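Local atomic coordinates of neuraminidase (Influenza A virus, PDB entry 4FVK), a protein that belongs to glycosyl hydrolase family 34, assembles as a homotetramer and is predicted to remove terminal sialic acid from viral and cellular glycoconjugates. Residues L148-S153 and C162-S167; N125-I130 and T137-A142; E154-E159 and N210-T215. One frame throughout, in Å; residues are numbered along the deposited sequence.

Interaction 1 of 3, residues L148-S153 and C162-S167; sequences LRLPNS and CFVIVS
The carbonyl oxygen of Arg149 is gripped twice: the Ser167 N-H meets it in the carbonyl plane at 2.9 Å from N to O, almost straight at 173°, and a water molecule donates a second bond at 3.1 Å from that same Arg149 O. The water also joins Ser167 OG and makes a weak bond to Ile165 O, so it ties the loop to two residues of the strand. In return Arg149 N donates to Ser167 O, a more bent bond, which completes a single antiparallel hydrogen-bonded pair. The Arg149 side chain turns at chi3 (-82°) and passes across Ser167, and one guanidinium face lies over Ser167 C, with Arg149 NH2 3.6 Å from Ser167 CB. Its charge is answered by a salt bridge to Glu201, while Ser167 OG has a further partner in His177 ND1. Apolar contacts continue the seam. Pro151 meets Val164 at about a right angle, CD of Pro151 lying 3.7 Å from CG2 of Val164. That methyl and Val166 CG2 both touch CD2 of Leu150, whose CB points away from the strand, although CD2 still makes contact with it. In this example a loop that arrives from the preceding sheet joins strand 161-168 through one bridge and then diverges, an arrangement that serves as a blade-to-blade connection of the six-bladed beta-propeller.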
ATOM      1  N   LEU A 148     -23.374 -20.840  18.509  1.00 29.27           N
ATOM      2  CA  LEU A 148     -22.504 -21.548  17.575  1.00 27.26           C
ATOM      3  C   LEU A 148     -21.098 -21.011  17.761  1.00 25.52           C
ATOM      4  O   LEU A 148     -20.933 -19.826  18.021  1.00 26.36           O
ATOM      5  CB  LEU A 148     -22.943 -21.292  16.158  1.00 27.26           C
ATOM      6  CG  LEU A 148     -23.686 -22.335  15.340  1.00 28.46           C
ATOM      7  CD1 LEU A 148     -24.207 -23.478  16.191  1.00 26.79           C
ATOM      8  CD2 LEU A 148     -24.792 -21.618  14.612  1.00 27.44           C
ATOM      9  N   ARG A 149     -20.099 -21.884  17.658  1.00 25.14           N
ATOM     10  CA  ARG A 149     -18.705 -21.531  17.913  1.00 23.40           C
ATOM     11  C   ARG A 149     -17.836 -22.152  16.830  1.00 23.55           C
ATOM     12  O   ARG A 149     -17.928 -23.352  16.560  1.00 23.11           O
ATOM     13  CB  ARG A 149     -18.240 -22.038  19.294  1.00 24.63           C
ATOM     14  CG  ARG A 149     -19.276 -21.864  20.406  1.00 28.31           C
ATOM     15  CD  ARG A 149     -18.778 -22.226  21.789  1.00 26.66           C
ATOM     16  NE  ARG A 149     -18.830 -23.659  22.071  1.00 28.60           N
ATOM     17  CZ  ARG A 149     -19.941 -24.320  22.408  1.00 30.77           C
ATOM     18  NH1 ARG A 149     -21.115 -23.688  22.488  1.00 28.17           N
ATOM     19  NH2 ARG A 149     -19.875 -25.623  22.671  1.00 29.12           N
ATOM     20  N   LEU A 150     -16.986 -21.333  16.219  1.00 21.85           N
ATOM     21  CA  LEU A 150     -16.029 -21.804  15.224  1.00 21.38           C
ATOM     22  C   LEU A 150     -14.705 -21.963  15.918  1.00 20.42           C
ATOM     23  O   LEU A 150     -14.533 -21.415  16.993  1.00 22.24           O
ATOM     24  CB  LEU A 150     -15.912 -20.793  14.094  1.00 20.62           C
ATOM     25  CG  LEU A 150     -17.166 -20.921  13.238  1.00 21.72           C
ATOM     26  CD1 LEU A 150     -17.410 -19.635  12.487  1.00 19.57           C
ATOM     27  CD2 LEU A 150     -17.042 -22.142  12.305  1.00 19.03           C
ATOM     28  N   PRO A 151     -13.770 -22.711  15.315  1.00 22.14           N
ATOM     29  CA  PRO A 151     -12.528 -23.074  16.013  1.00 23.08           C
ATOM     30  C   PRO A 151     -11.481 -21.972  16.242  1.00 22.88           C
ATOM     31  O   PRO A 151     -10.622 -22.188  17.095  1.00 22.19           O
ATOM     32  CB  PRO A 151     -11.894 -24.122  15.083  1.00 22.46           C
ATOM     33  CG  PRO A 151     -12.942 -24.529  14.134  1.00 23.83           C
ATOM     34  CD  PRO A 151     -13.865 -23.371  14.001  1.00 21.79           C
ATOM     35  N   ASN A 152     -11.492 -20.880  15.485  1.00 19.11           N
ATOM     36  CA  ASN A 152     -10.366 -19.925  15.517  1.00 19.29           C
ATOM     37  C   ASN A 152      -9.046 -20.572  15.132  1.00 17.89           C
ATOM     38  O   ASN A 152      -8.030 -20.390  15.804  1.00 18.95           O
ATOM     39  CB  ASN A 152     -10.263 -19.199  16.865  1.00 17.48           C
ATOM     40  CG  ASN A 152     -11.609 -18.660  17.324  1.00 20.19           C
ATOM     41  OD1 ASN A 152     -12.280 -17.974  16.570  1.00 20.23           O
ATOM     42  ND2 ASN A 152     -12.031 -19.015  18.546  1.00 19.71           N
ATOM     43  N   SER A 153      -9.073 -21.323  14.038  1.00 19.60           N
ATOM     44  CA  SER A 153      -7.881 -21.962  13.481  1.00 20.35           C
ATOM     45  C   SER A 153      -8.302 -22.266  12.067  1.00 19.66           C
ATOM     46  O   SER A 153      -9.488 -22.194  11.762  1.00 20.90           O
ATOM     47  CB  SER A 153      -7.544 -23.273  14.232  1.00 21.42           C
ATOM     48  OG  SER A 153      -6.271 -23.801  13.845  1.00 19.01           O
ATOM     49  N   CYS A 162     -13.958 -28.476   1.760  1.00 26.25           N
ATOM     50  CA  CYS A 162     -13.436 -27.864   2.978  1.00 24.87           C
ATOM     51  C   CYS A 162     -14.192 -28.317   4.228  1.00 25.80           C
ATOM     52  O   CYS A 162     -15.427 -28.339   4.247  1.00 26.21           O
ATOM     53  CB  CYS A 162     -13.485 -26.329   2.859  1.00 24.28           C
ATOM     54  SG  CYS A 162     -12.408 -25.681   1.547  1.00 27.40           S
ATOM     55  N   PHE A 163     -13.445 -28.641   5.280  1.00 20.54           N
ATOM     56  CA  PHE A 163     -14.027 -29.187   6.504  1.00 19.70           C
ATOM     57  C   PHE A 163     -13.689 -28.342   7.723  1.00 18.88           C
ATOM     58  O   PHE A 163     -12.559 -27.902   7.898  1.00 19.26           O
ATOM     59  CB  PHE A 163     -13.543 -30.618   6.723  1.00 19.58           C
ATOM     60  CG  PHE A 163     -13.733 -31.511   5.529  1.00 21.24           C
ATOM     61  CD1 PHE A 163     -12.795 -31.539   4.508  1.00 19.38           C
ATOM     62  CD2 PHE A 163     -14.841 -32.347   5.445  1.00 21.90           C
ATOM     63  CE1 PHE A 163     -12.963 -32.370   3.403  1.00 21.25           C
ATOM     64  CE2 PHE A 163     -15.025 -33.181   4.345  1.00 22.29           C
ATOM     65  CZ  PHE A 163     -14.085 -33.190   3.316  1.00 22.82           C
ATOM     66  N   VAL A 164     -14.672 -28.145   8.585  1.00 18.96           N
ATOM     67  CA  VAL A 164     -14.470 -27.375   9.792  1.00 19.04           C
ATOM     68  C   VAL A 164     -15.332 -27.984  10.900  1.00 19.35           C
ATOM     69  O   VAL A 164     -16.361 -28.569  10.624  1.00 19.67           O
ATOM     70  CB  VAL A 164     -14.820 -25.867   9.549  1.00 19.59           C
ATOM     71  CG1 VAL A 164     -16.223 -25.720   8.973  1.00 18.04           C
ATOM     72  CG2 VAL A 164     -14.644 -25.029  10.811  1.00 17.72           C
ATOM     73  N   ILE A 165     -14.883 -27.868  12.140  1.00 20.46           N
ATOM     74  CA  ILE A 165     -15.629 -28.328  13.286  1.00 21.95           C
ATOM     75  C   ILE A 165     -16.424 -27.173  13.885  1.00 23.57           C
ATOM     76  O   ILE A 165     -15.868 -26.117  14.180  1.00 21.97           O
ATOM     77  CB  ILE A 165     -14.688 -28.884  14.350  1.00 22.89           C
ATOM     78  CG1 ILE A 165     -13.787 -29.960  13.733  1.00 22.56           C
ATOM     79  CG2 ILE A 165     -15.495 -29.459  15.541  1.00 22.74           C
ATOM     80  CD1 ILE A 165     -14.577 -31.243  13.344  1.00 23.76           C
ATOM     81  N   VAL A 166     -17.721 -27.383  14.059  1.00 21.01           N
ATOM     82  CA  VAL A 166     -18.604 -26.375  14.639  1.00 23.13           C
ATOM     83  C   VAL A 166     -19.166 -26.838  15.960  1.00 24.41           C
ATOM     84  O   VAL A 166     -19.716 -27.931  16.047  1.00 25.61           O
ATOM     85  CB  VAL A 166     -19.773 -26.098  13.701  1.00 23.09           C
ATOM     86  CG1 VAL A 166     -20.766 -25.151  14.334  1.00 23.09           C
ATOM     87  CG2 VAL A 166     -19.234 -25.547  12.417  1.00 21.48           C
ATOM     88  N   SER A 167     -19.039 -26.011  16.992  1.00 24.21           N
ATOM     89  CA  SER A 167     -19.552 -26.388  18.303  1.00 26.22           C
ATOM     90  C   SER A 167     -20.846 -25.644  18.648  1.00 27.30           C
ATOM     91  O   SER A 167     -21.081 -24.535  18.163  1.00 26.09           O
ATOM     92  CB  SER A 167     -18.496 -26.170  19.386  1.00 25.16           C
ATOM     93  OG  SER A 167     -17.367 -26.993  19.171  1.00 25.32           O
TER
HETATM   94  O   HOH W   1     -15.701 -25.276  17.386  1.00 40.55           O

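Interaction 2 of 3, residues N125-I130 and T137-A142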
ATOM      1  N   ASN A 125     -30.073 -16.814  19.199  1.00 43.27           N
ATOM      2  CA  ASN A 125     -30.004 -16.046  17.961  1.00 42.56           C
ATOM      3  C   ASN A 125     -28.739 -16.316  17.146  1.00 39.60           C
ATOM      4  O   ASN A 125     -28.593 -15.795  16.043  1.00 37.69           O
ATOM      5  CB  ASN A 125     -30.079 -14.548  18.246  1.00 43.26           C
ATOM      6  CG  ASN A 125     -31.440 -14.113  18.721  1.00 45.34           C
ATOM      7  OD1 ASN A 125     -32.400 -14.885  18.692  1.00 44.49           O
ATOM      8  ND2 ASN A 125     -31.535 -12.860  19.155  1.00 46.97           N
ATOM      9  N   SER A 126     -27.827 -17.112  17.694  1.00 35.09           N
ATOM     10  CA  SER A 126     -26.518 -17.303  17.088  1.00 32.37           C
ATOM     11  C   SER A 126     -26.592 -17.978  15.725  1.00 32.07           C
ATOM     12  O   SER A 126     -27.415 -18.872  15.511  1.00 30.92           O
ATOM     13  CB  SER A 126     -25.602 -18.084  18.027  1.00 32.89           C
ATOM     14  OG  SER A 126     -24.476 -18.574  17.336  1.00 32.90           O
ATOM     15  N   PHE A 127     -25.733 -17.544  14.797  1.00 27.56           N
ATOM     16  CA  PHE A 127     -25.700 -18.157  13.472  1.00 26.24           C
ATOM     17  C   PHE A 127     -24.334 -18.021  12.785  1.00 25.15           C
ATOM     18  O   PHE A 127     -23.521 -17.162  13.132  1.00 24.40           O
ATOM     19  CB  PHE A 127     -26.815 -17.587  12.574  1.00 26.88           C
ATOM     20  CG  PHE A 127     -26.473 -16.251  11.964  1.00 28.43           C
ATOM     21  CD1 PHE A 127     -26.050 -16.159  10.649  1.00 27.47           C
ATOM     22  CD2 PHE A 127     -26.553 -15.089  12.718  1.00 28.98           C
ATOM     23  CE1 PHE A 127     -25.726 -14.928  10.090  1.00 25.42           C
ATOM     24  CE2 PHE A 127     -26.240 -13.857  12.165  1.00 27.57           C
ATOM     25  CZ  PHE A 127     -25.817 -13.776  10.855  1.00 26.51           C
ATOM     26  N   ILE A 128     -24.092 -18.878  11.801  1.00 25.59           N
ATOM     27  CA  ILE A 128     -22.859 -18.845  11.038  1.00 24.54           C
ATOM     28  C   ILE A 128     -23.087 -18.357   9.587  1.00 26.34           C
ATOM     29  O   ILE A 128     -24.033 -18.750   8.923  1.00 26.89           O
ATOM     30  CB  ILE A 128     -22.177 -20.220  11.058  1.00 25.07           C
ATOM     31  CG1 ILE A 128     -21.452 -20.427  12.399  1.00 23.78           C
ATOM     32  CG2 ILE A 128     -21.177 -20.364   9.907  1.00 22.96           C
ATOM     33  CD1 ILE A 128     -20.991 -21.836  12.607  1.00 23.19           C
ATOM     34  N   MET A 129     -22.203 -17.486   9.120  1.00 24.27           N
ATOM     35  CA  MET A 129     -22.181 -17.022   7.743  1.00 25.88           C
ATOM     36  C   MET A 129     -20.942 -17.539   7.024  1.00 22.70           C
ATOM     37  O   MET A 129     -19.858 -17.571   7.599  1.00 23.05           O
ATOM     38  CB  MET A 129     -22.038 -15.506   7.738  1.00 25.75           C
ATOM     39  CG  MET A 129     -23.269 -14.727   7.582  1.00 27.90           C
ATOM     40  SD  MET A 129     -22.716 -13.027   7.427  1.00 32.20           S
ATOM     41  CE  MET A 129     -22.169 -12.664   9.090  1.00 28.02           C
ATOM     42  N   ILE A 130     -21.075 -17.863   5.745  1.00 24.06           N
ATOM     43  CA  ILE A 130     -19.923 -18.317   4.973  1.00 23.64           C
ATOM     44  C   ILE A 130     -19.678 -17.425   3.756  1.00 24.78           C
ATOM     45  O   ILE A 130     -20.611 -17.059   3.051  1.00 23.70           O
ATOM     46  CB  ILE A 130     -20.111 -19.767   4.506  1.00 25.33           C
ATOM     47  CG1 ILE A 130     -20.514 -20.652   5.696  1.00 24.36           C
ATOM     48  CG2 ILE A 130     -18.842 -20.270   3.826  1.00 22.49           C
ATOM     49  CD1 ILE A 130     -20.695 -22.123   5.348  1.00 26.66           C
ATOM     50  N   THR A 137     -22.063 -16.964   0.645  1.00 28.94           N
ATOM     51  CA  THR A 137     -22.607 -18.109  -0.079  1.00 28.39           C
ATOM     52  C   THR A 137     -23.542 -18.991   0.731  1.00 30.59           C
ATOM     53  O   THR A 137     -24.256 -19.811   0.162  1.00 31.48           O
ATOM     54  CB  THR A 137     -21.489 -18.999  -0.575  1.00 28.10           C
ATOM     55  OG1 THR A 137     -20.501 -19.099   0.462  1.00 28.71           O
ATOM     56  CG2 THR A 137     -20.845 -18.387  -1.822  1.00 28.09           C
ATOM     57  N   ASP A 138     -23.522 -18.852   2.051  1.00 29.96           N
ATOM     58  CA  ASP A 138     -24.350 -19.713   2.880  1.00 29.57           C
ATOM     59  C   ASP A 138     -24.485 -19.218   4.310  1.00 29.06           C
ATOM     60  O   ASP A 138     -23.669 -18.428   4.773  1.00 29.54           O
ATOM     61  CB  ASP A 138     -23.789 -21.141   2.894  1.00 28.79           C
ATOM     62  CG  ASP A 138     -24.884 -22.179   2.886  1.00 31.42           C
ATOM     63  OD1 ASP A 138     -26.069 -21.802   3.128  1.00 32.65           O
ATOM     64  OD2 ASP A 138     -24.560 -23.359   2.627  1.00 29.92           O
ATOM     65  N   THR A 139     -25.523 -19.703   4.990  1.00 29.67           N
ATOM     66  CA  THR A 139     -25.774 -19.434   6.402  1.00 31.10           C
ATOM     67  C   THR A 139     -26.418 -20.664   7.080  1.00 31.73           C
ATOM     68  O   THR A 139     -27.075 -21.468   6.424  1.00 31.91           O
ATOM     69  CB  THR A 139     -26.761 -18.258   6.591  1.00 32.14           C
ATOM     70  OG1 THR A 139     -27.947 -18.518   5.833  1.00 34.42           O
ATOM     71  CG2 THR A 139     -26.165 -16.926   6.131  1.00 30.99           C
ATOM     72  N   PHE A 140     -26.233 -20.808   8.388  1.00 28.55           N
ATOM     73  CA  PHE A 140     -27.038 -21.755   9.159  1.00 29.79           C
ATOM     74  C   PHE A 140     -27.097 -21.324  10.617  1.00 30.75           C
ATOM     75  O   PHE A 140     -26.284 -20.506  11.060  1.00 30.37           O
ATOM     76  CB  PHE A 140     -26.570 -23.217   8.996  1.00 28.75           C
ATOM     77  CG  PHE A 140     -25.154 -23.470   9.440  1.00 28.24           C
ATOM     78  CD1 PHE A 140     -24.884 -23.914  10.727  1.00 28.57           C
ATOM     79  CD2 PHE A 140     -24.095 -23.290   8.563  1.00 28.47           C
ATOM     80  CE1 PHE A 140     -23.580 -24.157  11.137  1.00 26.35           C
ATOM     81  CE2 PHE A 140     -22.778 -23.530   8.960  1.00 26.69           C
ATOM     82  CZ  PHE A 140     -22.526 -23.969  10.253  1.00 27.33           C
ATOM     83  N   SER A 141     -28.075 -21.856  11.342  1.00 33.60           N
ATOM     84  CA  SER A 141     -28.390 -21.406  12.698  1.00 30.91           C
ATOM     85  C   SER A 141     -28.003 -22.416  13.781  1.00 30.16           C
ATOM     86  O   SER A 141     -27.707 -23.569  13.493  1.00 30.45           O
ATOM     87  CB  SER A 141     -29.886 -21.079  12.809  1.00 34.44           C
ATOM     88  OG  SER A 141     -30.234 -19.983  11.976  1.00 40.58           O
ATOM     89  N   ALA A 142     -27.985 -21.953  15.025  1.00 32.80           N
ATOM     90  CA  ALA A 142     -27.782 -22.819  16.182  1.00 33.64           C
ATOM     91  C   ALA A 142     -28.912 -23.833  16.254  1.00 36.82           C
ATOM     92  O   ALA A 142     -30.062 -23.497  15.981  1.00 38.38           O
ATOM     93  CB  ALA A 142     -27.746 -21.989  17.449  1.00 33.73           C
TER
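Ile128 and Phe140 exchange two main-chain bonds, Ile128 N to Phe140 O at 2.8 Å and Phe140 N to Ile128 O, and hydrogen-bonded and non-hydrogen-bonded pairs alternate along the hairpin. Ala142 N to Ser126 O, longer at 3.2 Å, extends the pairing beyond the strand ends. In the non-hydrogen-bonded positions Phe127 faces Ser141 and Met129 faces Thr139; here Thr139 CA approaches Ile128 O at 3.1 Å in a CA-H...O contact. The two strands form the outer hairpin of a four-stranded propeller blade. Ile130 N donates to Asp138 O, but Ile130 O receives Thr137 N instead of the Asp138 N-H: Thr137 and Asp138 both face Ile130 in a classic beta bulge.

Among the apolar contacts is a CH-pi interaction: with CG set between the backbone N and carbonyl carbon (chi1 60°), the Phe140 ring leans across to Ile128, whose CB stands 4.1 Å from the ring centroid, 19° off the normal. Ile128 CD1 closes to 3.5 Å from Phe140 CZ, and Ile130 CD1 sits at the ring edge. On the other sheet face, Met129 CG touches Thr139 CG2 at 3.9 Å.

The polar side chains find partners beyond the hairpin: Thr137 OG1 bonds to Gly185 O, Asp138 OD2 accepts from Val187 N while its OD1 takes the Thr139 N-H from out of the carboxylate plane, and Ser141 OG pairs with Gln370 of the second subunit.

Interaction 3 of 3, residues E154-E159 and N210-T215; sequences ECICIE and NLIKCT
Ile156 and Ile212 meet tip to tip, CG1 of Ile156 only 3.5 Å from CD1 of Ile212, closer than ordinary van der Waals contact. The pair illustrates how neighbouring blades of a beta-propeller pack: strand 156-158 begins one four-stranded sheet and strand 211-217 is the second strand of the next. Segments 156-158 and 211-215 run antiparallel (170°), their axes 8.9 Å apart at closest approach, so that side chains rather than main-chain bonds join them. Ile212 has a chi1 of 139°, off a staggered value, and its CD1 lies against CB and CG2 of Ile156 as well as against CG1.

Two residues on, Ile158 bridges from the isoleucine contact to the end of the other strand. Its CD1 lies 4.2 Å from CG2 of Ile212, and its CG2 rests 3.6 Å from OD1 of Asn210, whose side chain it crosses at a slant. Asn210 lies in the tight turn between strands 203-208 and 211-217.

Farther out, disulfides fix the supporting strands. Cys155, just before Ile156, is joined to Cys108, and Cys205, whose side chain packs on both Ile156 and Ile212, is joined to Cys214. The exposed Glu159 makes a salt bridge to Arg13 NH1 through OE2. Cys157, between the two packing isoleucines, is disulfide-bonded to Cys162, SG to SG.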
ATOM      1  N   GLU A 154      -7.368 -22.596  11.191  1.00 17.12           N
ATOM      2  CA  GLU A 154      -7.736 -22.724   9.791  1.00 19.04           C
ATOM      3  C   GLU A 154      -8.639 -23.927   9.550  1.00 17.96           C
ATOM      4  O   GLU A 154      -8.438 -24.961  10.126  1.00 17.01           O
ATOM      5  CB  GLU A 154      -6.513 -22.756   8.857  1.00 17.13           C
ATOM      6  CG  GLU A 154      -5.657 -24.043   8.829  1.00 18.98           C
ATOM      7  CD  GLU A 154      -4.588 -23.988   7.702  1.00 19.82           C
ATOM      8  OE1 GLU A 154      -4.632 -23.017   6.910  1.00 19.78           O
ATOM      9  OE2 GLU A 154      -3.722 -24.903   7.588  1.00 17.92           O
ATOM     10  N   CYS A 155      -9.628 -23.786   8.677  1.00 21.36           N
ATOM     11  CA  CYS A 155     -10.376 -24.951   8.241  1.00 21.63           C
ATOM     12  C   CYS A 155      -9.499 -25.713   7.265  1.00 21.90           C
ATOM     13  O   CYS A 155      -8.397 -25.276   6.952  1.00 22.81           O
ATOM     14  CB  CYS A 155     -11.765 -24.611   7.651  1.00 21.28           C
ATOM     15  SG  CYS A 155     -11.907 -23.138   6.590  1.00 23.29           S
ATOM     16  N   ILE A 156      -9.971 -26.868   6.815  1.00 20.56           N
ATOM     17  CA  ILE A 156      -9.147 -27.788   6.052  1.00 22.07           C
ATOM     18  C   ILE A 156      -9.738 -28.106   4.683  1.00 23.01           C
ATOM     19  O   ILE A 156     -10.854 -28.606   4.580  1.00 25.66           O
ATOM     20  CB  ILE A 156      -8.945 -29.097   6.863  1.00 23.62           C
ATOM     21  CG1 ILE A 156      -8.157 -28.798   8.149  1.00 21.25           C
ATOM     22  CG2 ILE A 156      -8.274 -30.159   6.019  1.00 23.41           C
ATOM     23  CD1 ILE A 156      -6.707 -28.325   7.902  1.00 19.06           C
ATOM     24  N   CYS A 157      -8.983 -27.845   3.630  1.00 23.92           N
ATOM     25  CA  CYS A 157      -9.469 -28.068   2.278  1.00 27.01           C
ATOM     26  C   CYS A 157      -8.709 -29.205   1.612  1.00 27.91           C
ATOM     27  O   CYS A 157      -7.499 -29.202   1.590  1.00 29.21           O
ATOM     28  CB  CYS A 157      -9.314 -26.790   1.427  1.00 25.96           C
ATOM     29  SG  CYS A 157     -10.384 -25.413   1.898  1.00 30.45           S
ATOM     30  N   ILE A 158      -9.424 -30.170   1.053  1.00 24.38           N
ATOM     31  CA  ILE A 158      -8.777 -31.215   0.273  1.00 25.56           C
ATOM     32  C   ILE A 158      -9.465 -31.309  -1.075  1.00 25.49           C
ATOM     33  O   ILE A 158     -10.646 -31.657  -1.138  1.00 25.28           O
ATOM     34  CB  ILE A 158      -8.947 -32.598   0.922  1.00 26.54           C
ATOM     35  CG1 ILE A 158      -8.556 -32.580   2.399  1.00 26.46           C
ATOM     36  CG2 ILE A 158      -8.150 -33.641   0.150  1.00 28.02           C
ATOM     37  CD1 ILE A 158      -8.945 -33.865   3.118  1.00 25.76           C
ATOM     38  N   GLU A 159      -8.753 -31.006  -2.152  1.00 27.00           N
ATOM     39  CA  GLU A 159      -9.358 -31.129  -3.486  1.00 31.33           C
ATOM     40  C   GLU A 159     -10.713 -30.442  -3.653  1.00 29.58           C
ATOM     41  O   GLU A 159     -11.589 -30.998  -4.304  1.00 30.73           O
ATOM     42  CB  GLU A 159      -9.576 -32.608  -3.836  1.00 32.28           C
ATOM     43  CG  GLU A 159      -8.348 -33.465  -3.762  1.00 34.72           C
ATOM     44  CD  GLU A 159      -8.404 -34.591  -4.777  1.00 43.56           C
ATOM     45  OE1 GLU A 159      -8.249 -35.777  -4.384  1.00 45.22           O
ATOM     46  OE2 GLU A 159      -8.610 -34.280  -5.974  1.00 44.76           O
ATOM     47  N   ASN A 210      -5.050 -37.734   2.592  1.00 36.40           N
ATOM     48  CA  ASN A 210      -6.491 -37.592   2.420  1.00 38.80           C
ATOM     49  C   ASN A 210      -7.276 -37.686   3.719  1.00 36.16           C
ATOM     50  O   ASN A 210      -8.482 -37.818   3.699  1.00 34.00           O
ATOM     51  CB  ASN A 210      -7.045 -38.616   1.429  1.00 42.39           C
ATOM     52  CG  ASN A 210      -6.873 -38.185  -0.004  1.00 46.46           C
ATOM     53  OD1 ASN A 210      -6.871 -36.991  -0.307  1.00 47.91           O
ATOM     54  ND2 ASN A 210      -6.724 -39.157  -0.902  1.00 49.28           N
ATOM     55  N   LEU A 211      -6.582 -37.621   4.846  1.00 27.63           N
ATOM     56  CA  LEU A 211      -7.240 -37.626   6.142  1.00 26.53           C
ATOM     57  C   LEU A 211      -7.218 -36.226   6.724  1.00 25.03           C
ATOM     58  O   LEU A 211      -6.396 -35.386   6.343  1.00 24.76           O
ATOM     59  CB  LEU A 211      -6.486 -38.533   7.099  1.00 24.72           C
ATOM     60  CG  LEU A 211      -6.957 -39.944   7.458  1.00 30.86           C
ATOM     61  CD1 LEU A 211      -7.937 -40.530   6.453  1.00 30.25           C
ATOM     62  CD2 LEU A 211      -5.741 -40.824   7.588  1.00 27.12           C
ATOM     63  N   ILE A 212      -8.104 -35.975   7.672  1.00 25.26           N
ATOM     64  CA  ILE A 212      -7.966 -34.776   8.444  1.00 27.33           C
ATOM     65  C   ILE A 212      -7.894 -35.097   9.935  1.00 28.21           C
ATOM     66  O   ILE A 212      -8.684 -35.891  10.449  1.00 28.41           O
ATOM     67  CB  ILE A 212      -9.022 -33.708   8.037  1.00 28.09           C
ATOM     68  CG1 ILE A 212      -9.567 -33.007   9.255  1.00 28.09           C
ATOM     69  CG2 ILE A 212     -10.108 -34.300   7.132  1.00 29.14           C
ATOM     70  CD1 ILE A 212      -8.767 -31.890   9.626  1.00 26.78           C
ATOM     71  N   LYS A 213      -6.903 -34.508  10.606  1.00 24.22           N
ATOM     72  CA  LYS A 213      -6.648 -34.766  12.018  1.00 24.05           C
ATOM     73  C   LYS A 213      -6.750 -33.485  12.815  1.00 23.84           C
ATOM     74  O   LYS A 213      -6.344 -32.436  12.345  1.00 26.00           O
ATOM     75  CB  LYS A 213      -5.268 -35.374  12.184  1.00 25.10           C
ATOM     76  CG  LYS A 213      -5.034 -36.557  11.247  1.00 27.26           C
ATOM     77  CD  LYS A 213      -3.698 -37.203  11.500  1.00 27.62           C
ATOM     78  CE  LYS A 213      -3.386 -38.271  10.468  1.00 29.09           C
ATOM     79  NZ  LYS A 213      -2.067 -38.889  10.774  1.00 31.39           N
ATOM     80  N   CYS A 214      -7.299 -33.559  14.018  1.00 23.14           N
ATOM     81  CA  CYS A 214      -7.570 -32.359  14.798  1.00 24.37           C
ATOM     82  C   CYS A 214      -7.273 -32.628  16.245  1.00 23.61           C
ATOM     83  O   CYS A 214      -7.460 -33.744  16.726  1.00 24.58           O
ATOM     84  CB  CYS A 214      -9.050 -31.953  14.710  1.00 25.18           C
ATOM     85  SG  CYS A 214      -9.679 -31.559  13.098  1.00 32.50           S
ATOM     86  N   THR A 215      -6.855 -31.592  16.956  1.00 20.08           N
ATOM     87  CA  THR A 215      -6.652 -31.684  18.391  1.00 19.57           C
ATOM     88  C   THR A 215      -7.657 -30.757  19.009  1.00 21.61           C
ATOM     89  O   THR A 215      -7.791 -29.611  18.554  1.00 21.15           O
ATOM     90  CB  THR A 215      -5.246 -31.213  18.797  1.00 19.99           C
ATOM     91  OG1 THR A 215      -4.264 -32.033  18.166  1.00 20.64           O
ATOM     92  CG2 THR A 215      -5.050 -31.316  20.285  1.00 20.56           C
TER

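In the fold
From the N terminus, interaction 2 closes first, bringing 137-142 back against 125-130 as a hairpin at the outer side of its blade. The chain then crosses to the next blade through 148-153, so interaction 2 stands in series before the others, and Ser126 OG bonds to Leu148 N where interactions 1 and 2 touch. Interactions 1 and 3 cross: 154-159 follows 148-153 directly, 162-167 returns to close the short loop of interaction 1, and 210-215, fifty residues beyond 154-159, closes interaction 3. Because strands 156-158 and 161-168 are sheet neighbours, bonded by Phe163 N to Ile156 O, one blade is tied to both the blade before and the blade after.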